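Side-chain contacts in DNA protection during starvation protein (Mycobacterium smegmatis, PDB 2YW6), which probably protects DNA from oxidative damage by oxidising Fe(2+) with hydrogen peroxide and storing the iron as ferric mineral inside a hollow twelve-subunit shell: residues 15-20 and 128-133; 104-109 and 150-155. All blocks are in the same frame, centred on the assembly; numbering follows the deposited sequence.

Contact 1 of 2, residues 15-20 and 128-133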
loop_
_atom_site.group_PDB
_atom_site.type_symbol
_atom_site.label_atom_id
_atom_site.label_comp_id
_atom_site.label_asym_id
_atom_site.label_seq_id
_atom_site.Cartn_x
_atom_site.Cartn_y
_atom_site.Cartn_z
ATOM N N SER B 15 -38.502 18.463 6.685
ATOM C CA SER B 15 -39.038 18.481 5.331
ATOM C C SER B 15 -38.394 19.629 4.558
ATOM O O SER B 15 -37.899 19.443 3.450
ATOM C CB SER B 15 -40.555 18.668 5.368
ATOM O OG SER B 15 -41.095 18.695 4.060
ATOM N N ASP B 16 -38.396 20.812 5.168
ATOM C CA ASP B 16 -37.823 22.017 4.568
ATOM C C ASP B 16 -36.328 21.868 4.291
ATOM O O ASP B 16 -35.832 22.294 3.249
ATOM C CB ASP B 16 -38.059 23.223 5.491
ATOM C CG ASP B 16 -39.533 23.564 5.647
ATOM O OD1 ASP B 16 -40.191 23.828 4.622
ATOM O OD2 ASP B 16 -40.032 23.573 6.794
ATOM N N VAL B 17 -35.607 21.279 5.235
ATOM C CA VAL B 17 -34.178 21.076 5.063
ATOM C C VAL B 17 -33.973 20.106 3.896
ATOM O O VAL B 17 -33.129 20.326 3.019
ATOM C CB VAL B 17 -33.548 20.462 6.324
ATOM C CG1 VAL B 17 -32.046 20.357 6.153
ATOM C CG2 VAL B 17 -33.892 21.298 7.539
ATOM N N ALA B 18 -34.762 19.032 3.901
ATOM C CA ALA B 18 -34.684 18.005 2.867
ATOM C C ALA B 18 -34.831 18.625 1.477
ATOM O O ALA B 18 -34.167 18.197 0.529
ATOM C CB ALA B 18 -35.765 16.924 3.103
ATOM N N ASP B 19 -35.686 19.635 1.358
ATOM C CA ASP B 19 -35.880 20.311 0.080
ATOM C C ASP B 19 -34.631 21.102 -0.304
ATOM O O ASP B 19 -34.167 21.028 -1.446
ATOM C CB ASP B 19 -37.091 21.233 0.154
ATOM C CG ASP B 19 -38.381 20.467 0.279
ATOM O OD1 ASP B 19 -39.454 21.094 0.288
ATOM O OD2 ASP B 19 -38.320 19.224 0.366
ATOM N N LEU B 20 -34.095 21.858 0.653
ATOM C CA LEU B 20 -32.888 22.636 0.419
ATOM C C LEU B 20 -31.794 21.730 -0.116
ATOM O O LEU B 20 -31.084 22.095 -1.054
ATOM C CB LEU B 20 -32.389 23.262 1.714
ATOM C CG LEU B 20 -32.889 24.634 2.133
ATOM C CD1 LEU B 20 -32.138 25.063 3.395
ATOM C CD2 LEU B 20 -32.647 25.625 1.024
ATOM N N GLU B 128 -29.151 27.468 9.429
ATOM C CA GLU B 128 -28.722 27.926 10.746
ATOM C C GLU B 128 -29.727 27.588 11.852
ATOM O O GLU B 128 -29.339 27.220 12.958
ATOM C CB GLU B 128 -28.479 29.442 10.719
ATOM C CG GLU B 128 -27.748 29.978 11.928
ATOM C CD GLU B 128 -26.336 29.432 12.039
ATOM O OE1 GLU B 128 -25.561 29.599 11.077
ATOM O OE2 GLU B 128 -25.993 28.841 13.087
ATOM N N ASP B 129 -31.016 27.697 11.557
ATOM C CA ASP B 129 -32.013 27.408 12.575
ATOM C C ASP B 129 -32.910 26.226 12.229
ATOM O O ASP B 129 -34.018 26.099 12.752
ATOM C CB ASP B 129 -32.855 28.656 12.831
ATOM C CG ASP B 129 -32.016 29.831 13.284
ATOM O OD1 ASP B 129 -31.306 29.694 14.302
ATOM O OD2 ASP B 129 -32.063 30.888 12.622
ATOM N N LEU B 130 -32.419 25.356 11.352
ATOM C CA LEU B 130 -33.176 24.184 10.936
ATOM C C LEU B 130 -32.449 22.894 11.268
ATOM O O LEU B 130 -33.029 21.976 11.845
ATOM C CB LEU B 130 -33.445 24.231 9.432
ATOM C CG LEU B 130 -34.393 25.318 8.938
ATOM C CD1 LEU B 130 -34.375 25.343 7.421
ATOM C CD2 LEU B 130 -35.801 25.053 9.464
ATOM N N ASP B 131 -31.172 22.833 10.904
ATOM C CA ASP B 131 -30.365 21.635 11.128
ATOM C C ASP B 131 -28.873 21.970 11.097
ATOM O O ASP B 131 -28.297 22.194 10.021
ATOM C CB ASP B 131 -30.674 20.607 10.036
ATOM C CG ASP B 131 -29.985 19.279 10.265
ATOM O OD1 ASP B 131 -28.892 19.252 10.866
ATOM O OD2 ASP B 131 -30.532 18.249 9.826
ATOM N N LEU B 132 -28.250 22.007 12.269
ATOM C CA LEU B 132 -26.825 22.302 12.335
ATOM C C LEU B 132 -25.983 21.262 11.593
ATOM O O LEU B 132 -25.011 21.615 10.928
ATOM C CB LEU B 132 -26.346 22.382 13.792
ATOM C CG LEU B 132 -26.786 23.617 14.574
ATOM C CD1 LEU B 132 -26.169 23.585 15.962
ATOM C CD2 LEU B 132 -26.353 24.868 13.814
ATOM N N VAL B 133 -26.349 19.987 11.718
ATOM C CA VAL B 133 -25.606 18.910 11.063
ATOM C C VAL B 133 -25.577 19.084 9.549
ATOM O O VAL B 133 -24.511 19.114 8.934
ATOM C CB VAL B 133 -26.209 17.531 11.409
ATOM C CG1 VAL B 133 -25.444 16.426 10.680
ATOM C CG2 VAL B 133 -26.156 17.319 12.909
#
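Val17 of helix 12-41 meets Leu130 and Asp131 through its two methyl groups, and every contact it makes with them is apolar. Val17 CG2 does most of the touching, lying 3.5 Å from Leu130 CB and 4.1 Å from Leu130 CD1, while the two side chains run past each other in opposite directions. The second methyl, CG1, stands anti to the backbone N (chi1 -176°). Both methyls touch the methylene of Asp131, Val17 CG1 and Val17 CG2 each lying 4.1 Å from Asp131 CB, and these two side chains cross at nearly a right angle. No hydrogen bond spans the segments; the closest CA pair, Val17 and Leu130, is 6.7 Å apart.

In the next shell, Leu127 of helix 102-127 and Leu75 of helix 47-75 also pack on Val17, so the valine sits among three other parts of the subunit. The carboxylate of Asp131 is engaged elsewhere. Asp131 occupies the N-cap position of helix 132-155; its OD1 caps the helix by accepting from the backbone N of Ser134, and OD2 forms a salt bridge with Arg71 NH2. These bonds probably steady the CB on which Val17 rests. Arg121 of a neighbouring subunit adds a long, weak ion pair.

Geometrically, this is the turn joining two consecutive helices of a ferritin-like four-helix bundle, closed against the first helix of the same subunit.

Contact 2 of 2, residues 104-109 and 150-155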
loop_
_atom_site.group_PDB
_atom_site.type_symbol
_atom_site.label_atom_id
_atom_site.label_comp_id
_atom_site.label_asym_id
_atom_site.label_seq_id
_atom_site.Cartn_x
_atom_site.Cartn_y
_atom_site.Cartn_z
ATOM N N ALA B 104 -11.641 29.973 -22.472
ATOM C CA ALA B 104 -13.090 29.918 -22.614
ATOM C C ALA B 104 -13.760 29.043 -21.566
ATOM O O ALA B 104 -14.714 29.469 -20.907
ATOM C CB ALA B 104 -13.461 29.427 -24.011
ATOM N N HIS B 105 -13.269 27.818 -21.414
ATOM C CA HIS B 105 -13.859 26.922 -20.432
ATOM C C HIS B 105 -13.669 27.420 -19.006
ATOM O O HIS B 105 -14.580 27.304 -18.178
ATOM C CB HIS B 105 -13.289 25.507 -20.568
ATOM C CG HIS B 105 -13.884 24.725 -21.695
ATOM N ND1 HIS B 105 -15.217 24.369 -21.737
ATOM C CD2 HIS B 105 -13.329 24.236 -22.834
ATOM C CE1 HIS B 105 -15.456 23.698 -22.847
ATOM N NE2 HIS B 105 -14.330 23.601 -23.533
ATOM N N LEU B 106 -12.512 27.988 -18.698
ATOM C CA LEU B 106 -12.316 28.457 -17.334
ATOM C C LEU B 106 -13.220 29.634 -16.997
ATOM O O LEU B 106 -13.797 29.690 -15.912
ATOM C CB LEU B 106 -10.837 28.772 -17.091
ATOM C CG LEU B 106 -10.102 27.606 -16.398
ATOM C CD1 LEU B 106 -10.564 26.244 -16.909
ATOM C CD2 LEU B 106 -8.624 27.766 -16.626
ATOM N N ALA B 107 -13.372 30.553 -17.943
ATOM C CA ALA B 107 -14.222 31.717 -17.743
ATOM C C ALA B 107 -15.648 31.247 -17.475
ATOM O O ALA B 107 -16.312 31.737 -16.550
ATOM C CB ALA B 107 -14.183 32.615 -18.984
ATOM N N ALA B 108 -16.104 30.288 -18.285
ATOM C CA ALA B 108 -17.447 29.727 -18.156
ATOM C C ALA B 108 -17.605 29.032 -16.805
ATOM O O ALA B 108 -18.620 29.216 -16.133
ATOM C CB ALA B 108 -17.731 28.733 -19.306
ATOM N N LEU B 109 -16.598 28.244 -16.413
ATOM C CA LEU B 109 -16.627 27.515 -15.137
ATOM C C LEU B 109 -16.617 28.447 -13.936
ATOM O O LEU B 109 -17.254 28.163 -12.918
ATOM C CB LEU B 109 -15.440 26.549 -15.024
ATOM C CG LEU B 109 -15.612 25.125 -15.558
ATOM C CD1 LEU B 109 -14.348 24.365 -15.271
ATOM C CD2 LEU B 109 -16.797 24.438 -14.898
ATOM N N TRP B 150 -11.064 29.404 -7.050
ATOM C CA TRP B 150 -9.858 30.208 -7.041
ATOM C C TRP B 150 -8.809 29.652 -8.004
ATOM O O TRP B 150 -8.147 30.419 -8.708
ATOM C CB TRP B 150 -9.260 30.308 -5.641
ATOM C CG TRP B 150 -7.945 30.991 -5.699
ATOM C CD1 TRP B 150 -7.690 32.224 -6.220
ATOM C CD2 TRP B 150 -6.683 30.442 -5.311
ATOM N NE1 TRP B 150 -6.342 32.478 -6.192
ATOM C CE2 TRP B 150 -5.698 31.403 -5.641
ATOM C CE3 TRP B 150 -6.282 29.237 -4.727
ATOM C CZ2 TRP B 150 -4.338 31.189 -5.402
ATOM C CZ3 TRP B 150 -4.924 29.024 -4.489
ATOM C CH2 TRP B 150 -3.968 29.997 -4.827
ATOM N N PHE B 151 -8.644 28.332 -8.039
ATOM C CA PHE B 151 -7.663 27.748 -8.955
ATOM C C PHE B 151 -8.073 28.098 -10.369
ATOM O O PHE B 151 -7.233 28.368 -11.220
ATOM C CB PHE B 151 -7.582 26.225 -8.810
ATOM C CG PHE B 151 -6.898 25.769 -7.555
ATOM C CD1 PHE B 151 -6.002 26.600 -6.888
ATOM C CD2 PHE B 151 -7.129 24.496 -7.050
ATOM C CE1 PHE B 151 -5.349 26.174 -5.734
ATOM C CE2 PHE B 151 -6.475 24.057 -5.892
ATOM C CZ PHE B 151 -5.584 24.905 -5.233
ATOM N N VAL B 152 -9.379 28.097 -10.609
ATOM C CA VAL B 152 -9.912 28.435 -11.922
ATOM C C VAL B 152 -9.565 29.888 -12.240
ATOM O O VAL B 152 -8.982 30.179 -13.284
ATOM C CB VAL B 152 -11.459 28.241 -11.969
ATOM C CG1 VAL B 152 -11.999 28.643 -13.331
ATOM C CG2 VAL B 152 -11.821 26.779 -11.674
ATOM N N ARG B 153 -9.917 30.794 -11.332
ATOM C CA ARG B 153 -9.645 32.222 -11.508
ATOM C C ARG B 153 -8.153 32.499 -11.692
ATOM O O ARG B 153 -7.767 33.384 -12.468
ATOM C CB ARG B 153 -10.163 33.011 -10.301
ATOM C CG ARG B 153 -11.649 32.887 -10.121
ATOM C CD ARG B 153 -12.141 33.533 -8.840
ATOM N NE ARG B 153 -13.566 33.826 -8.943
ATOM C CZ ARG B 153 -14.296 34.377 -7.980
ATOM N NH1 ARG B 153 -13.732 34.692 -6.821
ATOM N NH2 ARG B 153 -15.590 34.637 -8.186
ATOM N N ALA B 154 -7.327 31.743 -10.965
ATOM C CA ALA B 154 -5.877 31.884 -11.026
ATOM C C ALA B 154 -5.335 31.685 -12.435
ATOM O O ALA B 154 -4.297 32.240 -12.775
ATOM C CB ALA B 154 -5.209 30.896 -10.064
ATOM N N HIS B 155 -6.017 30.889 -13.253
ATOM C CA HIS B 155 -5.561 30.676 -14.631
ATOM C C HIS B 155 -5.840 31.905 -15.490
ATOM O O HIS B 155 -5.086 32.221 -16.415
ATOM C CB HIS B 155 -6.292 29.520 -15.308
ATOM C CG HIS B 155 -5.780 28.161 -14.955
ATOM N ND1 HIS B 155 -6.167 27.494 -13.812
ATOM C CD2 HIS B 155 -4.970 27.316 -15.629
ATOM C CE1 HIS B 155 -5.618 26.293 -13.802
ATOM N NE2 HIS B 155 -4.886 26.161 -14.895
#
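Val152 holds CG1 anti to its own nitrogen (chi1 178°), which carries that methyl over to segment 104-109 of helix 102-127, where Val152 CG1 lies 3.8 Å from Leu106 CG; in His155 the first torsion puts CG beside the backbone N and the ring next to Leu106 CD2, while CB is already directed at helix 102-127 by the backbone. Both segments belong to consecutive helices of the ferritin-like four-helix bundle. Their short axes approach to 9.1 Å, with the N-to-C directions 138° apart: a broadly antiparallel pair well away from strict alignment.

Leu106 is the central residue, and its branches divide the work. Its CB and CG face Val152 CG1, and its backbone O is in van der Waals contact with the same methyl. Leu106 CD2 goes instead to His155, approaching the ring obliquely near the CB-CG bond, 3.2 Å from His155 CB. Further along helix 102-127, Leu109 makes a looser contact, its CB standing 4.4 Å from Val152 CG1.

All four of these residues are buried. Met53 of helix 47-75 packs on both Val152 and His155, and Leu35 and Val38 of helix 12-41 cover Leu109, so the remaining helices of the bundle enclose the pair. The His155 ring also meets Phe47 of a neighbouring subunit edge-to-face, which ties this end of the bundle into the shell.

A hydrogen bond within its own helix helps set the ring's rotation: His155 ND1 donates to Phe151 O at 2.9 Å, with an N-H...O angle of 154°, and that carbonyl oxygen lies close to the ring plane.

How the contacts relate
Both contacts use helix 132-155: contact 1 at its N-cap, contact 2 near its C-terminal end. Their centres are 31 Å apart, their nearest atoms about 19 Å, and they lie on opposite sides of the chain's centre, so together they mark two ends of one elongated bundle. In sequence the segments alternate, 15-20, then 104-109, then 128-133, then 150-155. Contact 1 therefore joins the first helix to the last connection, whereas contact 2 pairs two helices that follow one another. Helix 132-155 is thus packed within its own subunit near both ends, and neighbouring subunits of the dodecamer also approach each contact.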